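Local coordinates for protein inositol 2-dehydrogenase/D-chiro-inositol 3-dehydrogenase (Lactobacillus casei, PDB 4MIY) that oxidises myo-inositol and D-chiro-inositol to their keto derivatives, using NAD as the hydride acceptor, at residues A[194-199]-A[319-324]. Numbering follows the deposited sequence.
With SO4 (sulfate ion), chain J.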
ATOM      1  N   ILE A 194     -19.120   5.252  26.357  1.00 15.13           N
ATOM      2  CA  ILE A 194     -18.457   6.380  25.760  1.00 16.95           C
ATOM      3  C   ILE A 194     -17.447   6.956  26.736  1.00 17.60           C
ATOM      4  O   ILE A 194     -17.792   7.280  27.820  1.00 21.32           O
ATOM      5  CB  ILE A 194     -19.439   7.473  25.473  1.00 19.32           C
ATOM      6  CG1 ILE A 194     -20.574   6.923  24.626  1.00 19.04           C
ATOM      7  CG2 ILE A 194     -18.770   8.576  24.769  1.00 20.55           C
ATOM      8  CD1 ILE A 194     -20.186   6.576  23.228  1.00 22.87           C
ATOM      9  N   THR A 195     -16.198   7.043  26.332  1.00 17.41           N
ATOM     10  CA  THR A 195     -15.179   7.670  27.130  1.00 16.74           C
ATOM     11  C   THR A 195     -14.530   8.837  26.381  1.00 18.40           C
ATOM     12  O   THR A 195     -14.525   8.881  25.177  1.00 17.82           O
ATOM     13  CB  THR A 195     -14.086   6.697  27.533  1.00 21.46           C
ATOM     14  OG1 THR A 195     -13.622   6.024  26.399  1.00 22.44           O
ATOM     15  CG2 THR A 195     -14.569   5.718  28.485  1.00 28.44           C
ATOM     16  N   TYR A 196     -13.993   9.768  27.144  1.00 16.15           N
ATOM     17  CA  TYR A 196     -13.430  10.980  26.643  1.00 16.40           C
ATOM     18  C   TYR A 196     -11.940  11.050  26.896  1.00 19.15           C
ATOM     19  O   TYR A 196     -11.515  11.189  28.001  1.00 19.74           O
ATOM     20  CB  TYR A 196     -14.074  12.167  27.321  1.00 19.02           C
ATOM     21  CG  TYR A 196     -15.570  12.291  27.195  1.00 15.98           C
ATOM     22  CD1 TYR A 196     -16.218  12.019  26.036  1.00 16.74           C
ATOM     23  CD2 TYR A 196     -16.317  12.769  28.230  1.00 20.92           C
ATOM     24  CE1 TYR A 196     -17.545  12.170  25.921  1.00 18.53           C
ATOM     25  CE2 TYR A 196     -17.658  12.919  28.118  1.00 18.14           C
ATOM     26  CZ  TYR A 196     -18.272  12.619  26.961  1.00 18.11           C
ATOM     27  OH  TYR A 196     -19.602  12.764  26.810  1.00 21.50           O
ATOM     28  N   PRO A 197     -11.140  10.929  25.834  1.00 15.19           N
ATOM     29  CA  PRO A 197      -9.713  11.228  25.918  1.00 16.48           C
ATOM     30  C   PRO A 197      -9.536  12.708  26.137  1.00 18.19           C
ATOM     31  O   PRO A 197     -10.503  13.411  26.249  1.00 20.96           O
ATOM     32  CB  PRO A 197      -9.188  10.865  24.554  1.00 18.39           C
ATOM     33  CG  PRO A 197     -10.285  10.132  23.882  1.00 18.95           C
ATOM     34  CD  PRO A 197     -11.539  10.510  24.486  1.00 15.89           C
ATOM     35  N   ARG A 198      -8.310  13.168  26.204  1.00 21.60           N
ATOM     36  CA  ARG A 198      -8.114  14.575  26.321  1.00 21.84           C
ATOM     37  C   ARG A 198      -8.774  15.332  25.188  1.00 20.06           C
ATOM     38  O   ARG A 198      -8.828  14.895  24.057  1.00 20.99           O
ATOM     39  CB  ARG A 198      -6.650  14.920  26.351  1.00 25.67           C
ATOM     40  CG  ARG A 198      -5.935  14.562  25.125  1.00 21.08           C
ATOM     41  CD  ARG A 198      -4.423  14.791  25.192  1.00 20.18           C
ATOM     42  NE  ARG A 198      -3.970  16.155  25.311  1.00 22.94           N
ATOM     43  CZ  ARG A 198      -2.703  16.512  25.226  1.00 21.57           C
ATOM     44  NH1 ARG A 198      -1.759  15.627  24.981  1.00 23.57           N
ATOM     45  NH2 ARG A 198      -2.359  17.739  25.375  1.00 26.92           N
ATOM     46  N   GLN A 199      -9.247  16.511  25.536  1.00 20.10           N
ATOM     47  CA  GLN A 199      -9.967  17.347  24.631  1.00 19.39           C
ATOM     48  C   GLN A 199      -9.055  17.993  23.616  1.00 17.24           C
ATOM     49  O   GLN A 199      -8.040  18.531  23.930  1.00 19.04           O
ATOM     50  CB  GLN A 199     -10.695  18.415  25.425  1.00 20.58           C
ATOM     51  CG  GLN A 199     -11.440  19.412  24.599  1.00 17.74           C
ATOM     52  CD  GLN A 199     -12.786  18.925  24.111  1.00 19.55           C
ATOM     53  OE1 GLN A 199     -13.047  17.756  24.064  1.00 20.29           O
ATOM     54  NE2 GLN A 199     -13.641  19.855  23.760  1.00 21.36           N
ATOM     55  N   ARG A 319     -26.764   8.471  27.295  0.74 16.12           N
ATOM     56  CA  ARG A 319     -26.719   8.322  28.720  0.74 18.85           C
ATOM     57  C   ARG A 319     -25.283   8.175  29.192  0.74 18.48           C
ATOM     58  O   ARG A 319     -24.871   8.820  30.108  0.74 16.76           O
ATOM     59  CB  ARG A 319     -27.555   7.127  29.131  0.74 19.65           C
ATOM     60  CG  ARG A 319     -27.578   6.826  30.589  0.74 27.17           C
ATOM     61  CD  ARG A 319     -28.733   5.896  30.984  0.74 30.28           C
ATOM     62  NE  ARG A 319     -29.981   6.159  30.292  0.74 31.93           N
ATOM     63  CZ  ARG A 319     -30.947   6.933  30.778  0.74 42.58           C
ATOM     64  NH1 ARG A 319     -30.829   7.502  31.970  0.74 45.21           N
ATOM     65  NH2 ARG A 319     -32.061   7.116  30.093  0.74 46.78           N
ATOM     66  N   SER A 320     -24.516   7.356  28.484  1.00 18.76           N
ATOM     67  CA  SER A 320     -23.136   7.131  28.828  1.00 19.20           C
ATOM     68  C   SER A 320     -22.299   8.394  28.729  1.00 18.56           C
ATOM     69  O   SER A 320     -21.389   8.562  29.474  1.00 20.96           O
ATOM     70  CB  SER A 320     -22.521   6.041  27.943  1.00 18.79           C
ATOM     71  OG  SER A 320     -21.231   5.699  28.371  1.00 18.33           O
ATOM     72  N   GLN A 321     -22.637   9.273  27.814  1.00 17.92           N
ATOM     73  CA  GLN A 321     -21.893  10.516  27.655  1.00 20.69           C
ATOM     74  C   GLN A 321     -21.885  11.399  28.899  1.00 21.08           C
ATOM     75  O   GLN A 321     -21.060  12.225  29.044  1.00 21.97           O
ATOM     76  CB  GLN A 321     -22.440  11.332  26.494  1.00 18.33           C
ATOM     77  CG  GLN A 321     -22.021  10.883  25.094  1.00 19.03           C
ATOM     78  CD  GLN A 321     -22.589  11.764  24.015  1.00 21.05           C
ATOM     79  OE1 GLN A 321     -23.735  12.103  24.038  1.00 21.55           O
ATOM     80  NE2 GLN A 321     -21.769  12.137  23.080  1.00 20.23           N
ATOM     81  N   LYS A 322     -22.873  11.211  29.754  0.75 19.59           N
ATOM     82  CA  LYS A 322     -22.989  12.008  30.959  0.75 21.45           C
ATOM     83  C   LYS A 322     -21.907  11.704  31.927  0.75 21.85           C
ATOM     84  O   LYS A 322     -21.315  12.598  32.439  0.75 26.99           O
ATOM     85  CB  LYS A 322     -24.361  11.852  31.617  0.75 18.71           C
ATOM     86  CG  LYS A 322     -25.480  12.335  30.799  0.75 25.80           C
ATOM     87  CD  LYS A 322     -26.789  11.664  31.223  0.75 30.22           C
ATOM     88  CE  LYS A 322     -28.010  12.376  30.698  0.75 36.21           C
ATOM     89  NZ  LYS A 322     -27.586  13.683  30.132  0.75 40.11           N
ATOM     90  N   ASP A 323     -21.638  10.439  32.156  0.71 17.59           N
ATOM     91  CA  ASP A 323     -20.692  10.039  33.184  0.71 21.14           C
ATOM     92  C   ASP A 323     -19.598   9.082  32.765  0.71 18.77           C
ATOM     93  O   ASP A 323     -18.851   8.620  33.579  0.71 18.26           O
ATOM     94  CB  ASP A 323     -21.435   9.428  34.379  0.71 19.49           C
ATOM     95  CG  ASP A 323     -22.282   8.170  34.021  0.71 28.91           C
ATOM     96  OD1 ASP A 323     -22.190   7.601  32.920  0.71 23.79           O
ATOM     97  OD2 ASP A 323     -23.045   7.742  34.916  0.71 30.94           O
ATOM     98  N   GLN A 324     -19.541   8.783  31.487  1.00 21.30           N
ATOM     99  CA  GLN A 324     -18.594   7.827  30.961  1.00 20.92           C
ATOM    100  C   GLN A 324     -18.717   6.411  31.517  1.00 22.83           C
ATOM    101  O   GLN A 324     -17.792   5.665  31.483  1.00 24.47           O
ATOM    102  CB  GLN A 324     -17.162   8.337  31.076  1.00 20.96           C
ATOM    103  CG  GLN A 324     -16.920   9.629  30.359  1.00 20.15           C
ATOM    104  CD  GLN A 324     -15.517  10.093  30.460  1.00 23.90           C
ATOM    105  OE1 GLN A 324     -14.624   9.526  29.886  1.00 21.63           O
ATOM    106  NE2 GLN A 324     -15.316  11.139  31.216  1.00 24.89           N
TER
HETATM  107  S   SO4 J 406       1.356  17.808  24.319  0.54 19.53           S
HETATM  108  O1  SO4 J 406       0.893  16.483  24.473  0.54 18.70           O
HETATM  109  O2  SO4 J 406       0.361  18.710  24.796  0.54 23.38           O
HETATM  110  O3  SO4 J 406       1.627  18.044  22.945  0.54 22.24           O
HETATM  111  O4  SO4 J 406       2.570  17.940  25.039  0.54 20.99           O
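Gln324, just beyond helix 304-323, reaches along the backbone of Ile194 to Tyr196. Its CB and CG both lie near Ile194 O, at 3.5 and 3.6 Å, and the CA-H of Gln324 makes a C-H...O contact with the same carbonyl, which has no conventional hydrogen-bond partner. With CG anti to the carbonyl carbon (chi1 -59°) and the chain extended beyond it, Gln324 CD arrives 3.6 Å from Tyr196 CD2, beside the ring. At the tip the amide divides its work. Gln324 OE1 accepts the backbone N-H of Tyr196 at 2.8 Å, the donor standing well above the carbonyl plane, while Gln324 NE2 passes 3.5 Å from Tyr196 CD2, the amide inclined 38° to the ring.

The far end of that ring meets the helix in turn: Tyr196 OH donates to Gln321 O at 2.7 Å, in the carbonyl plane and on a lone pair, and Asn166 ND2 also bonds to the hydroxyl. Two residues before Tyr196, in strand 189-195, the N-H of Ile194 points almost straight at Ser320 OG (3.0 Å, 176°), a hydroxyl shared with Glu325 O. Gln324 itself has positive phi, where the chain leaves the helix for strand 327-328. That strand pairs antiparallel with 189-195; the three hydrogen bonds add a second link between the end region of the helix and the mixed sheet of the C-terminal alpha/beta domain, with strand 212-218 flanking Ile194 and helix 168-185 supplying Ile170 against Ile194 and Gln321.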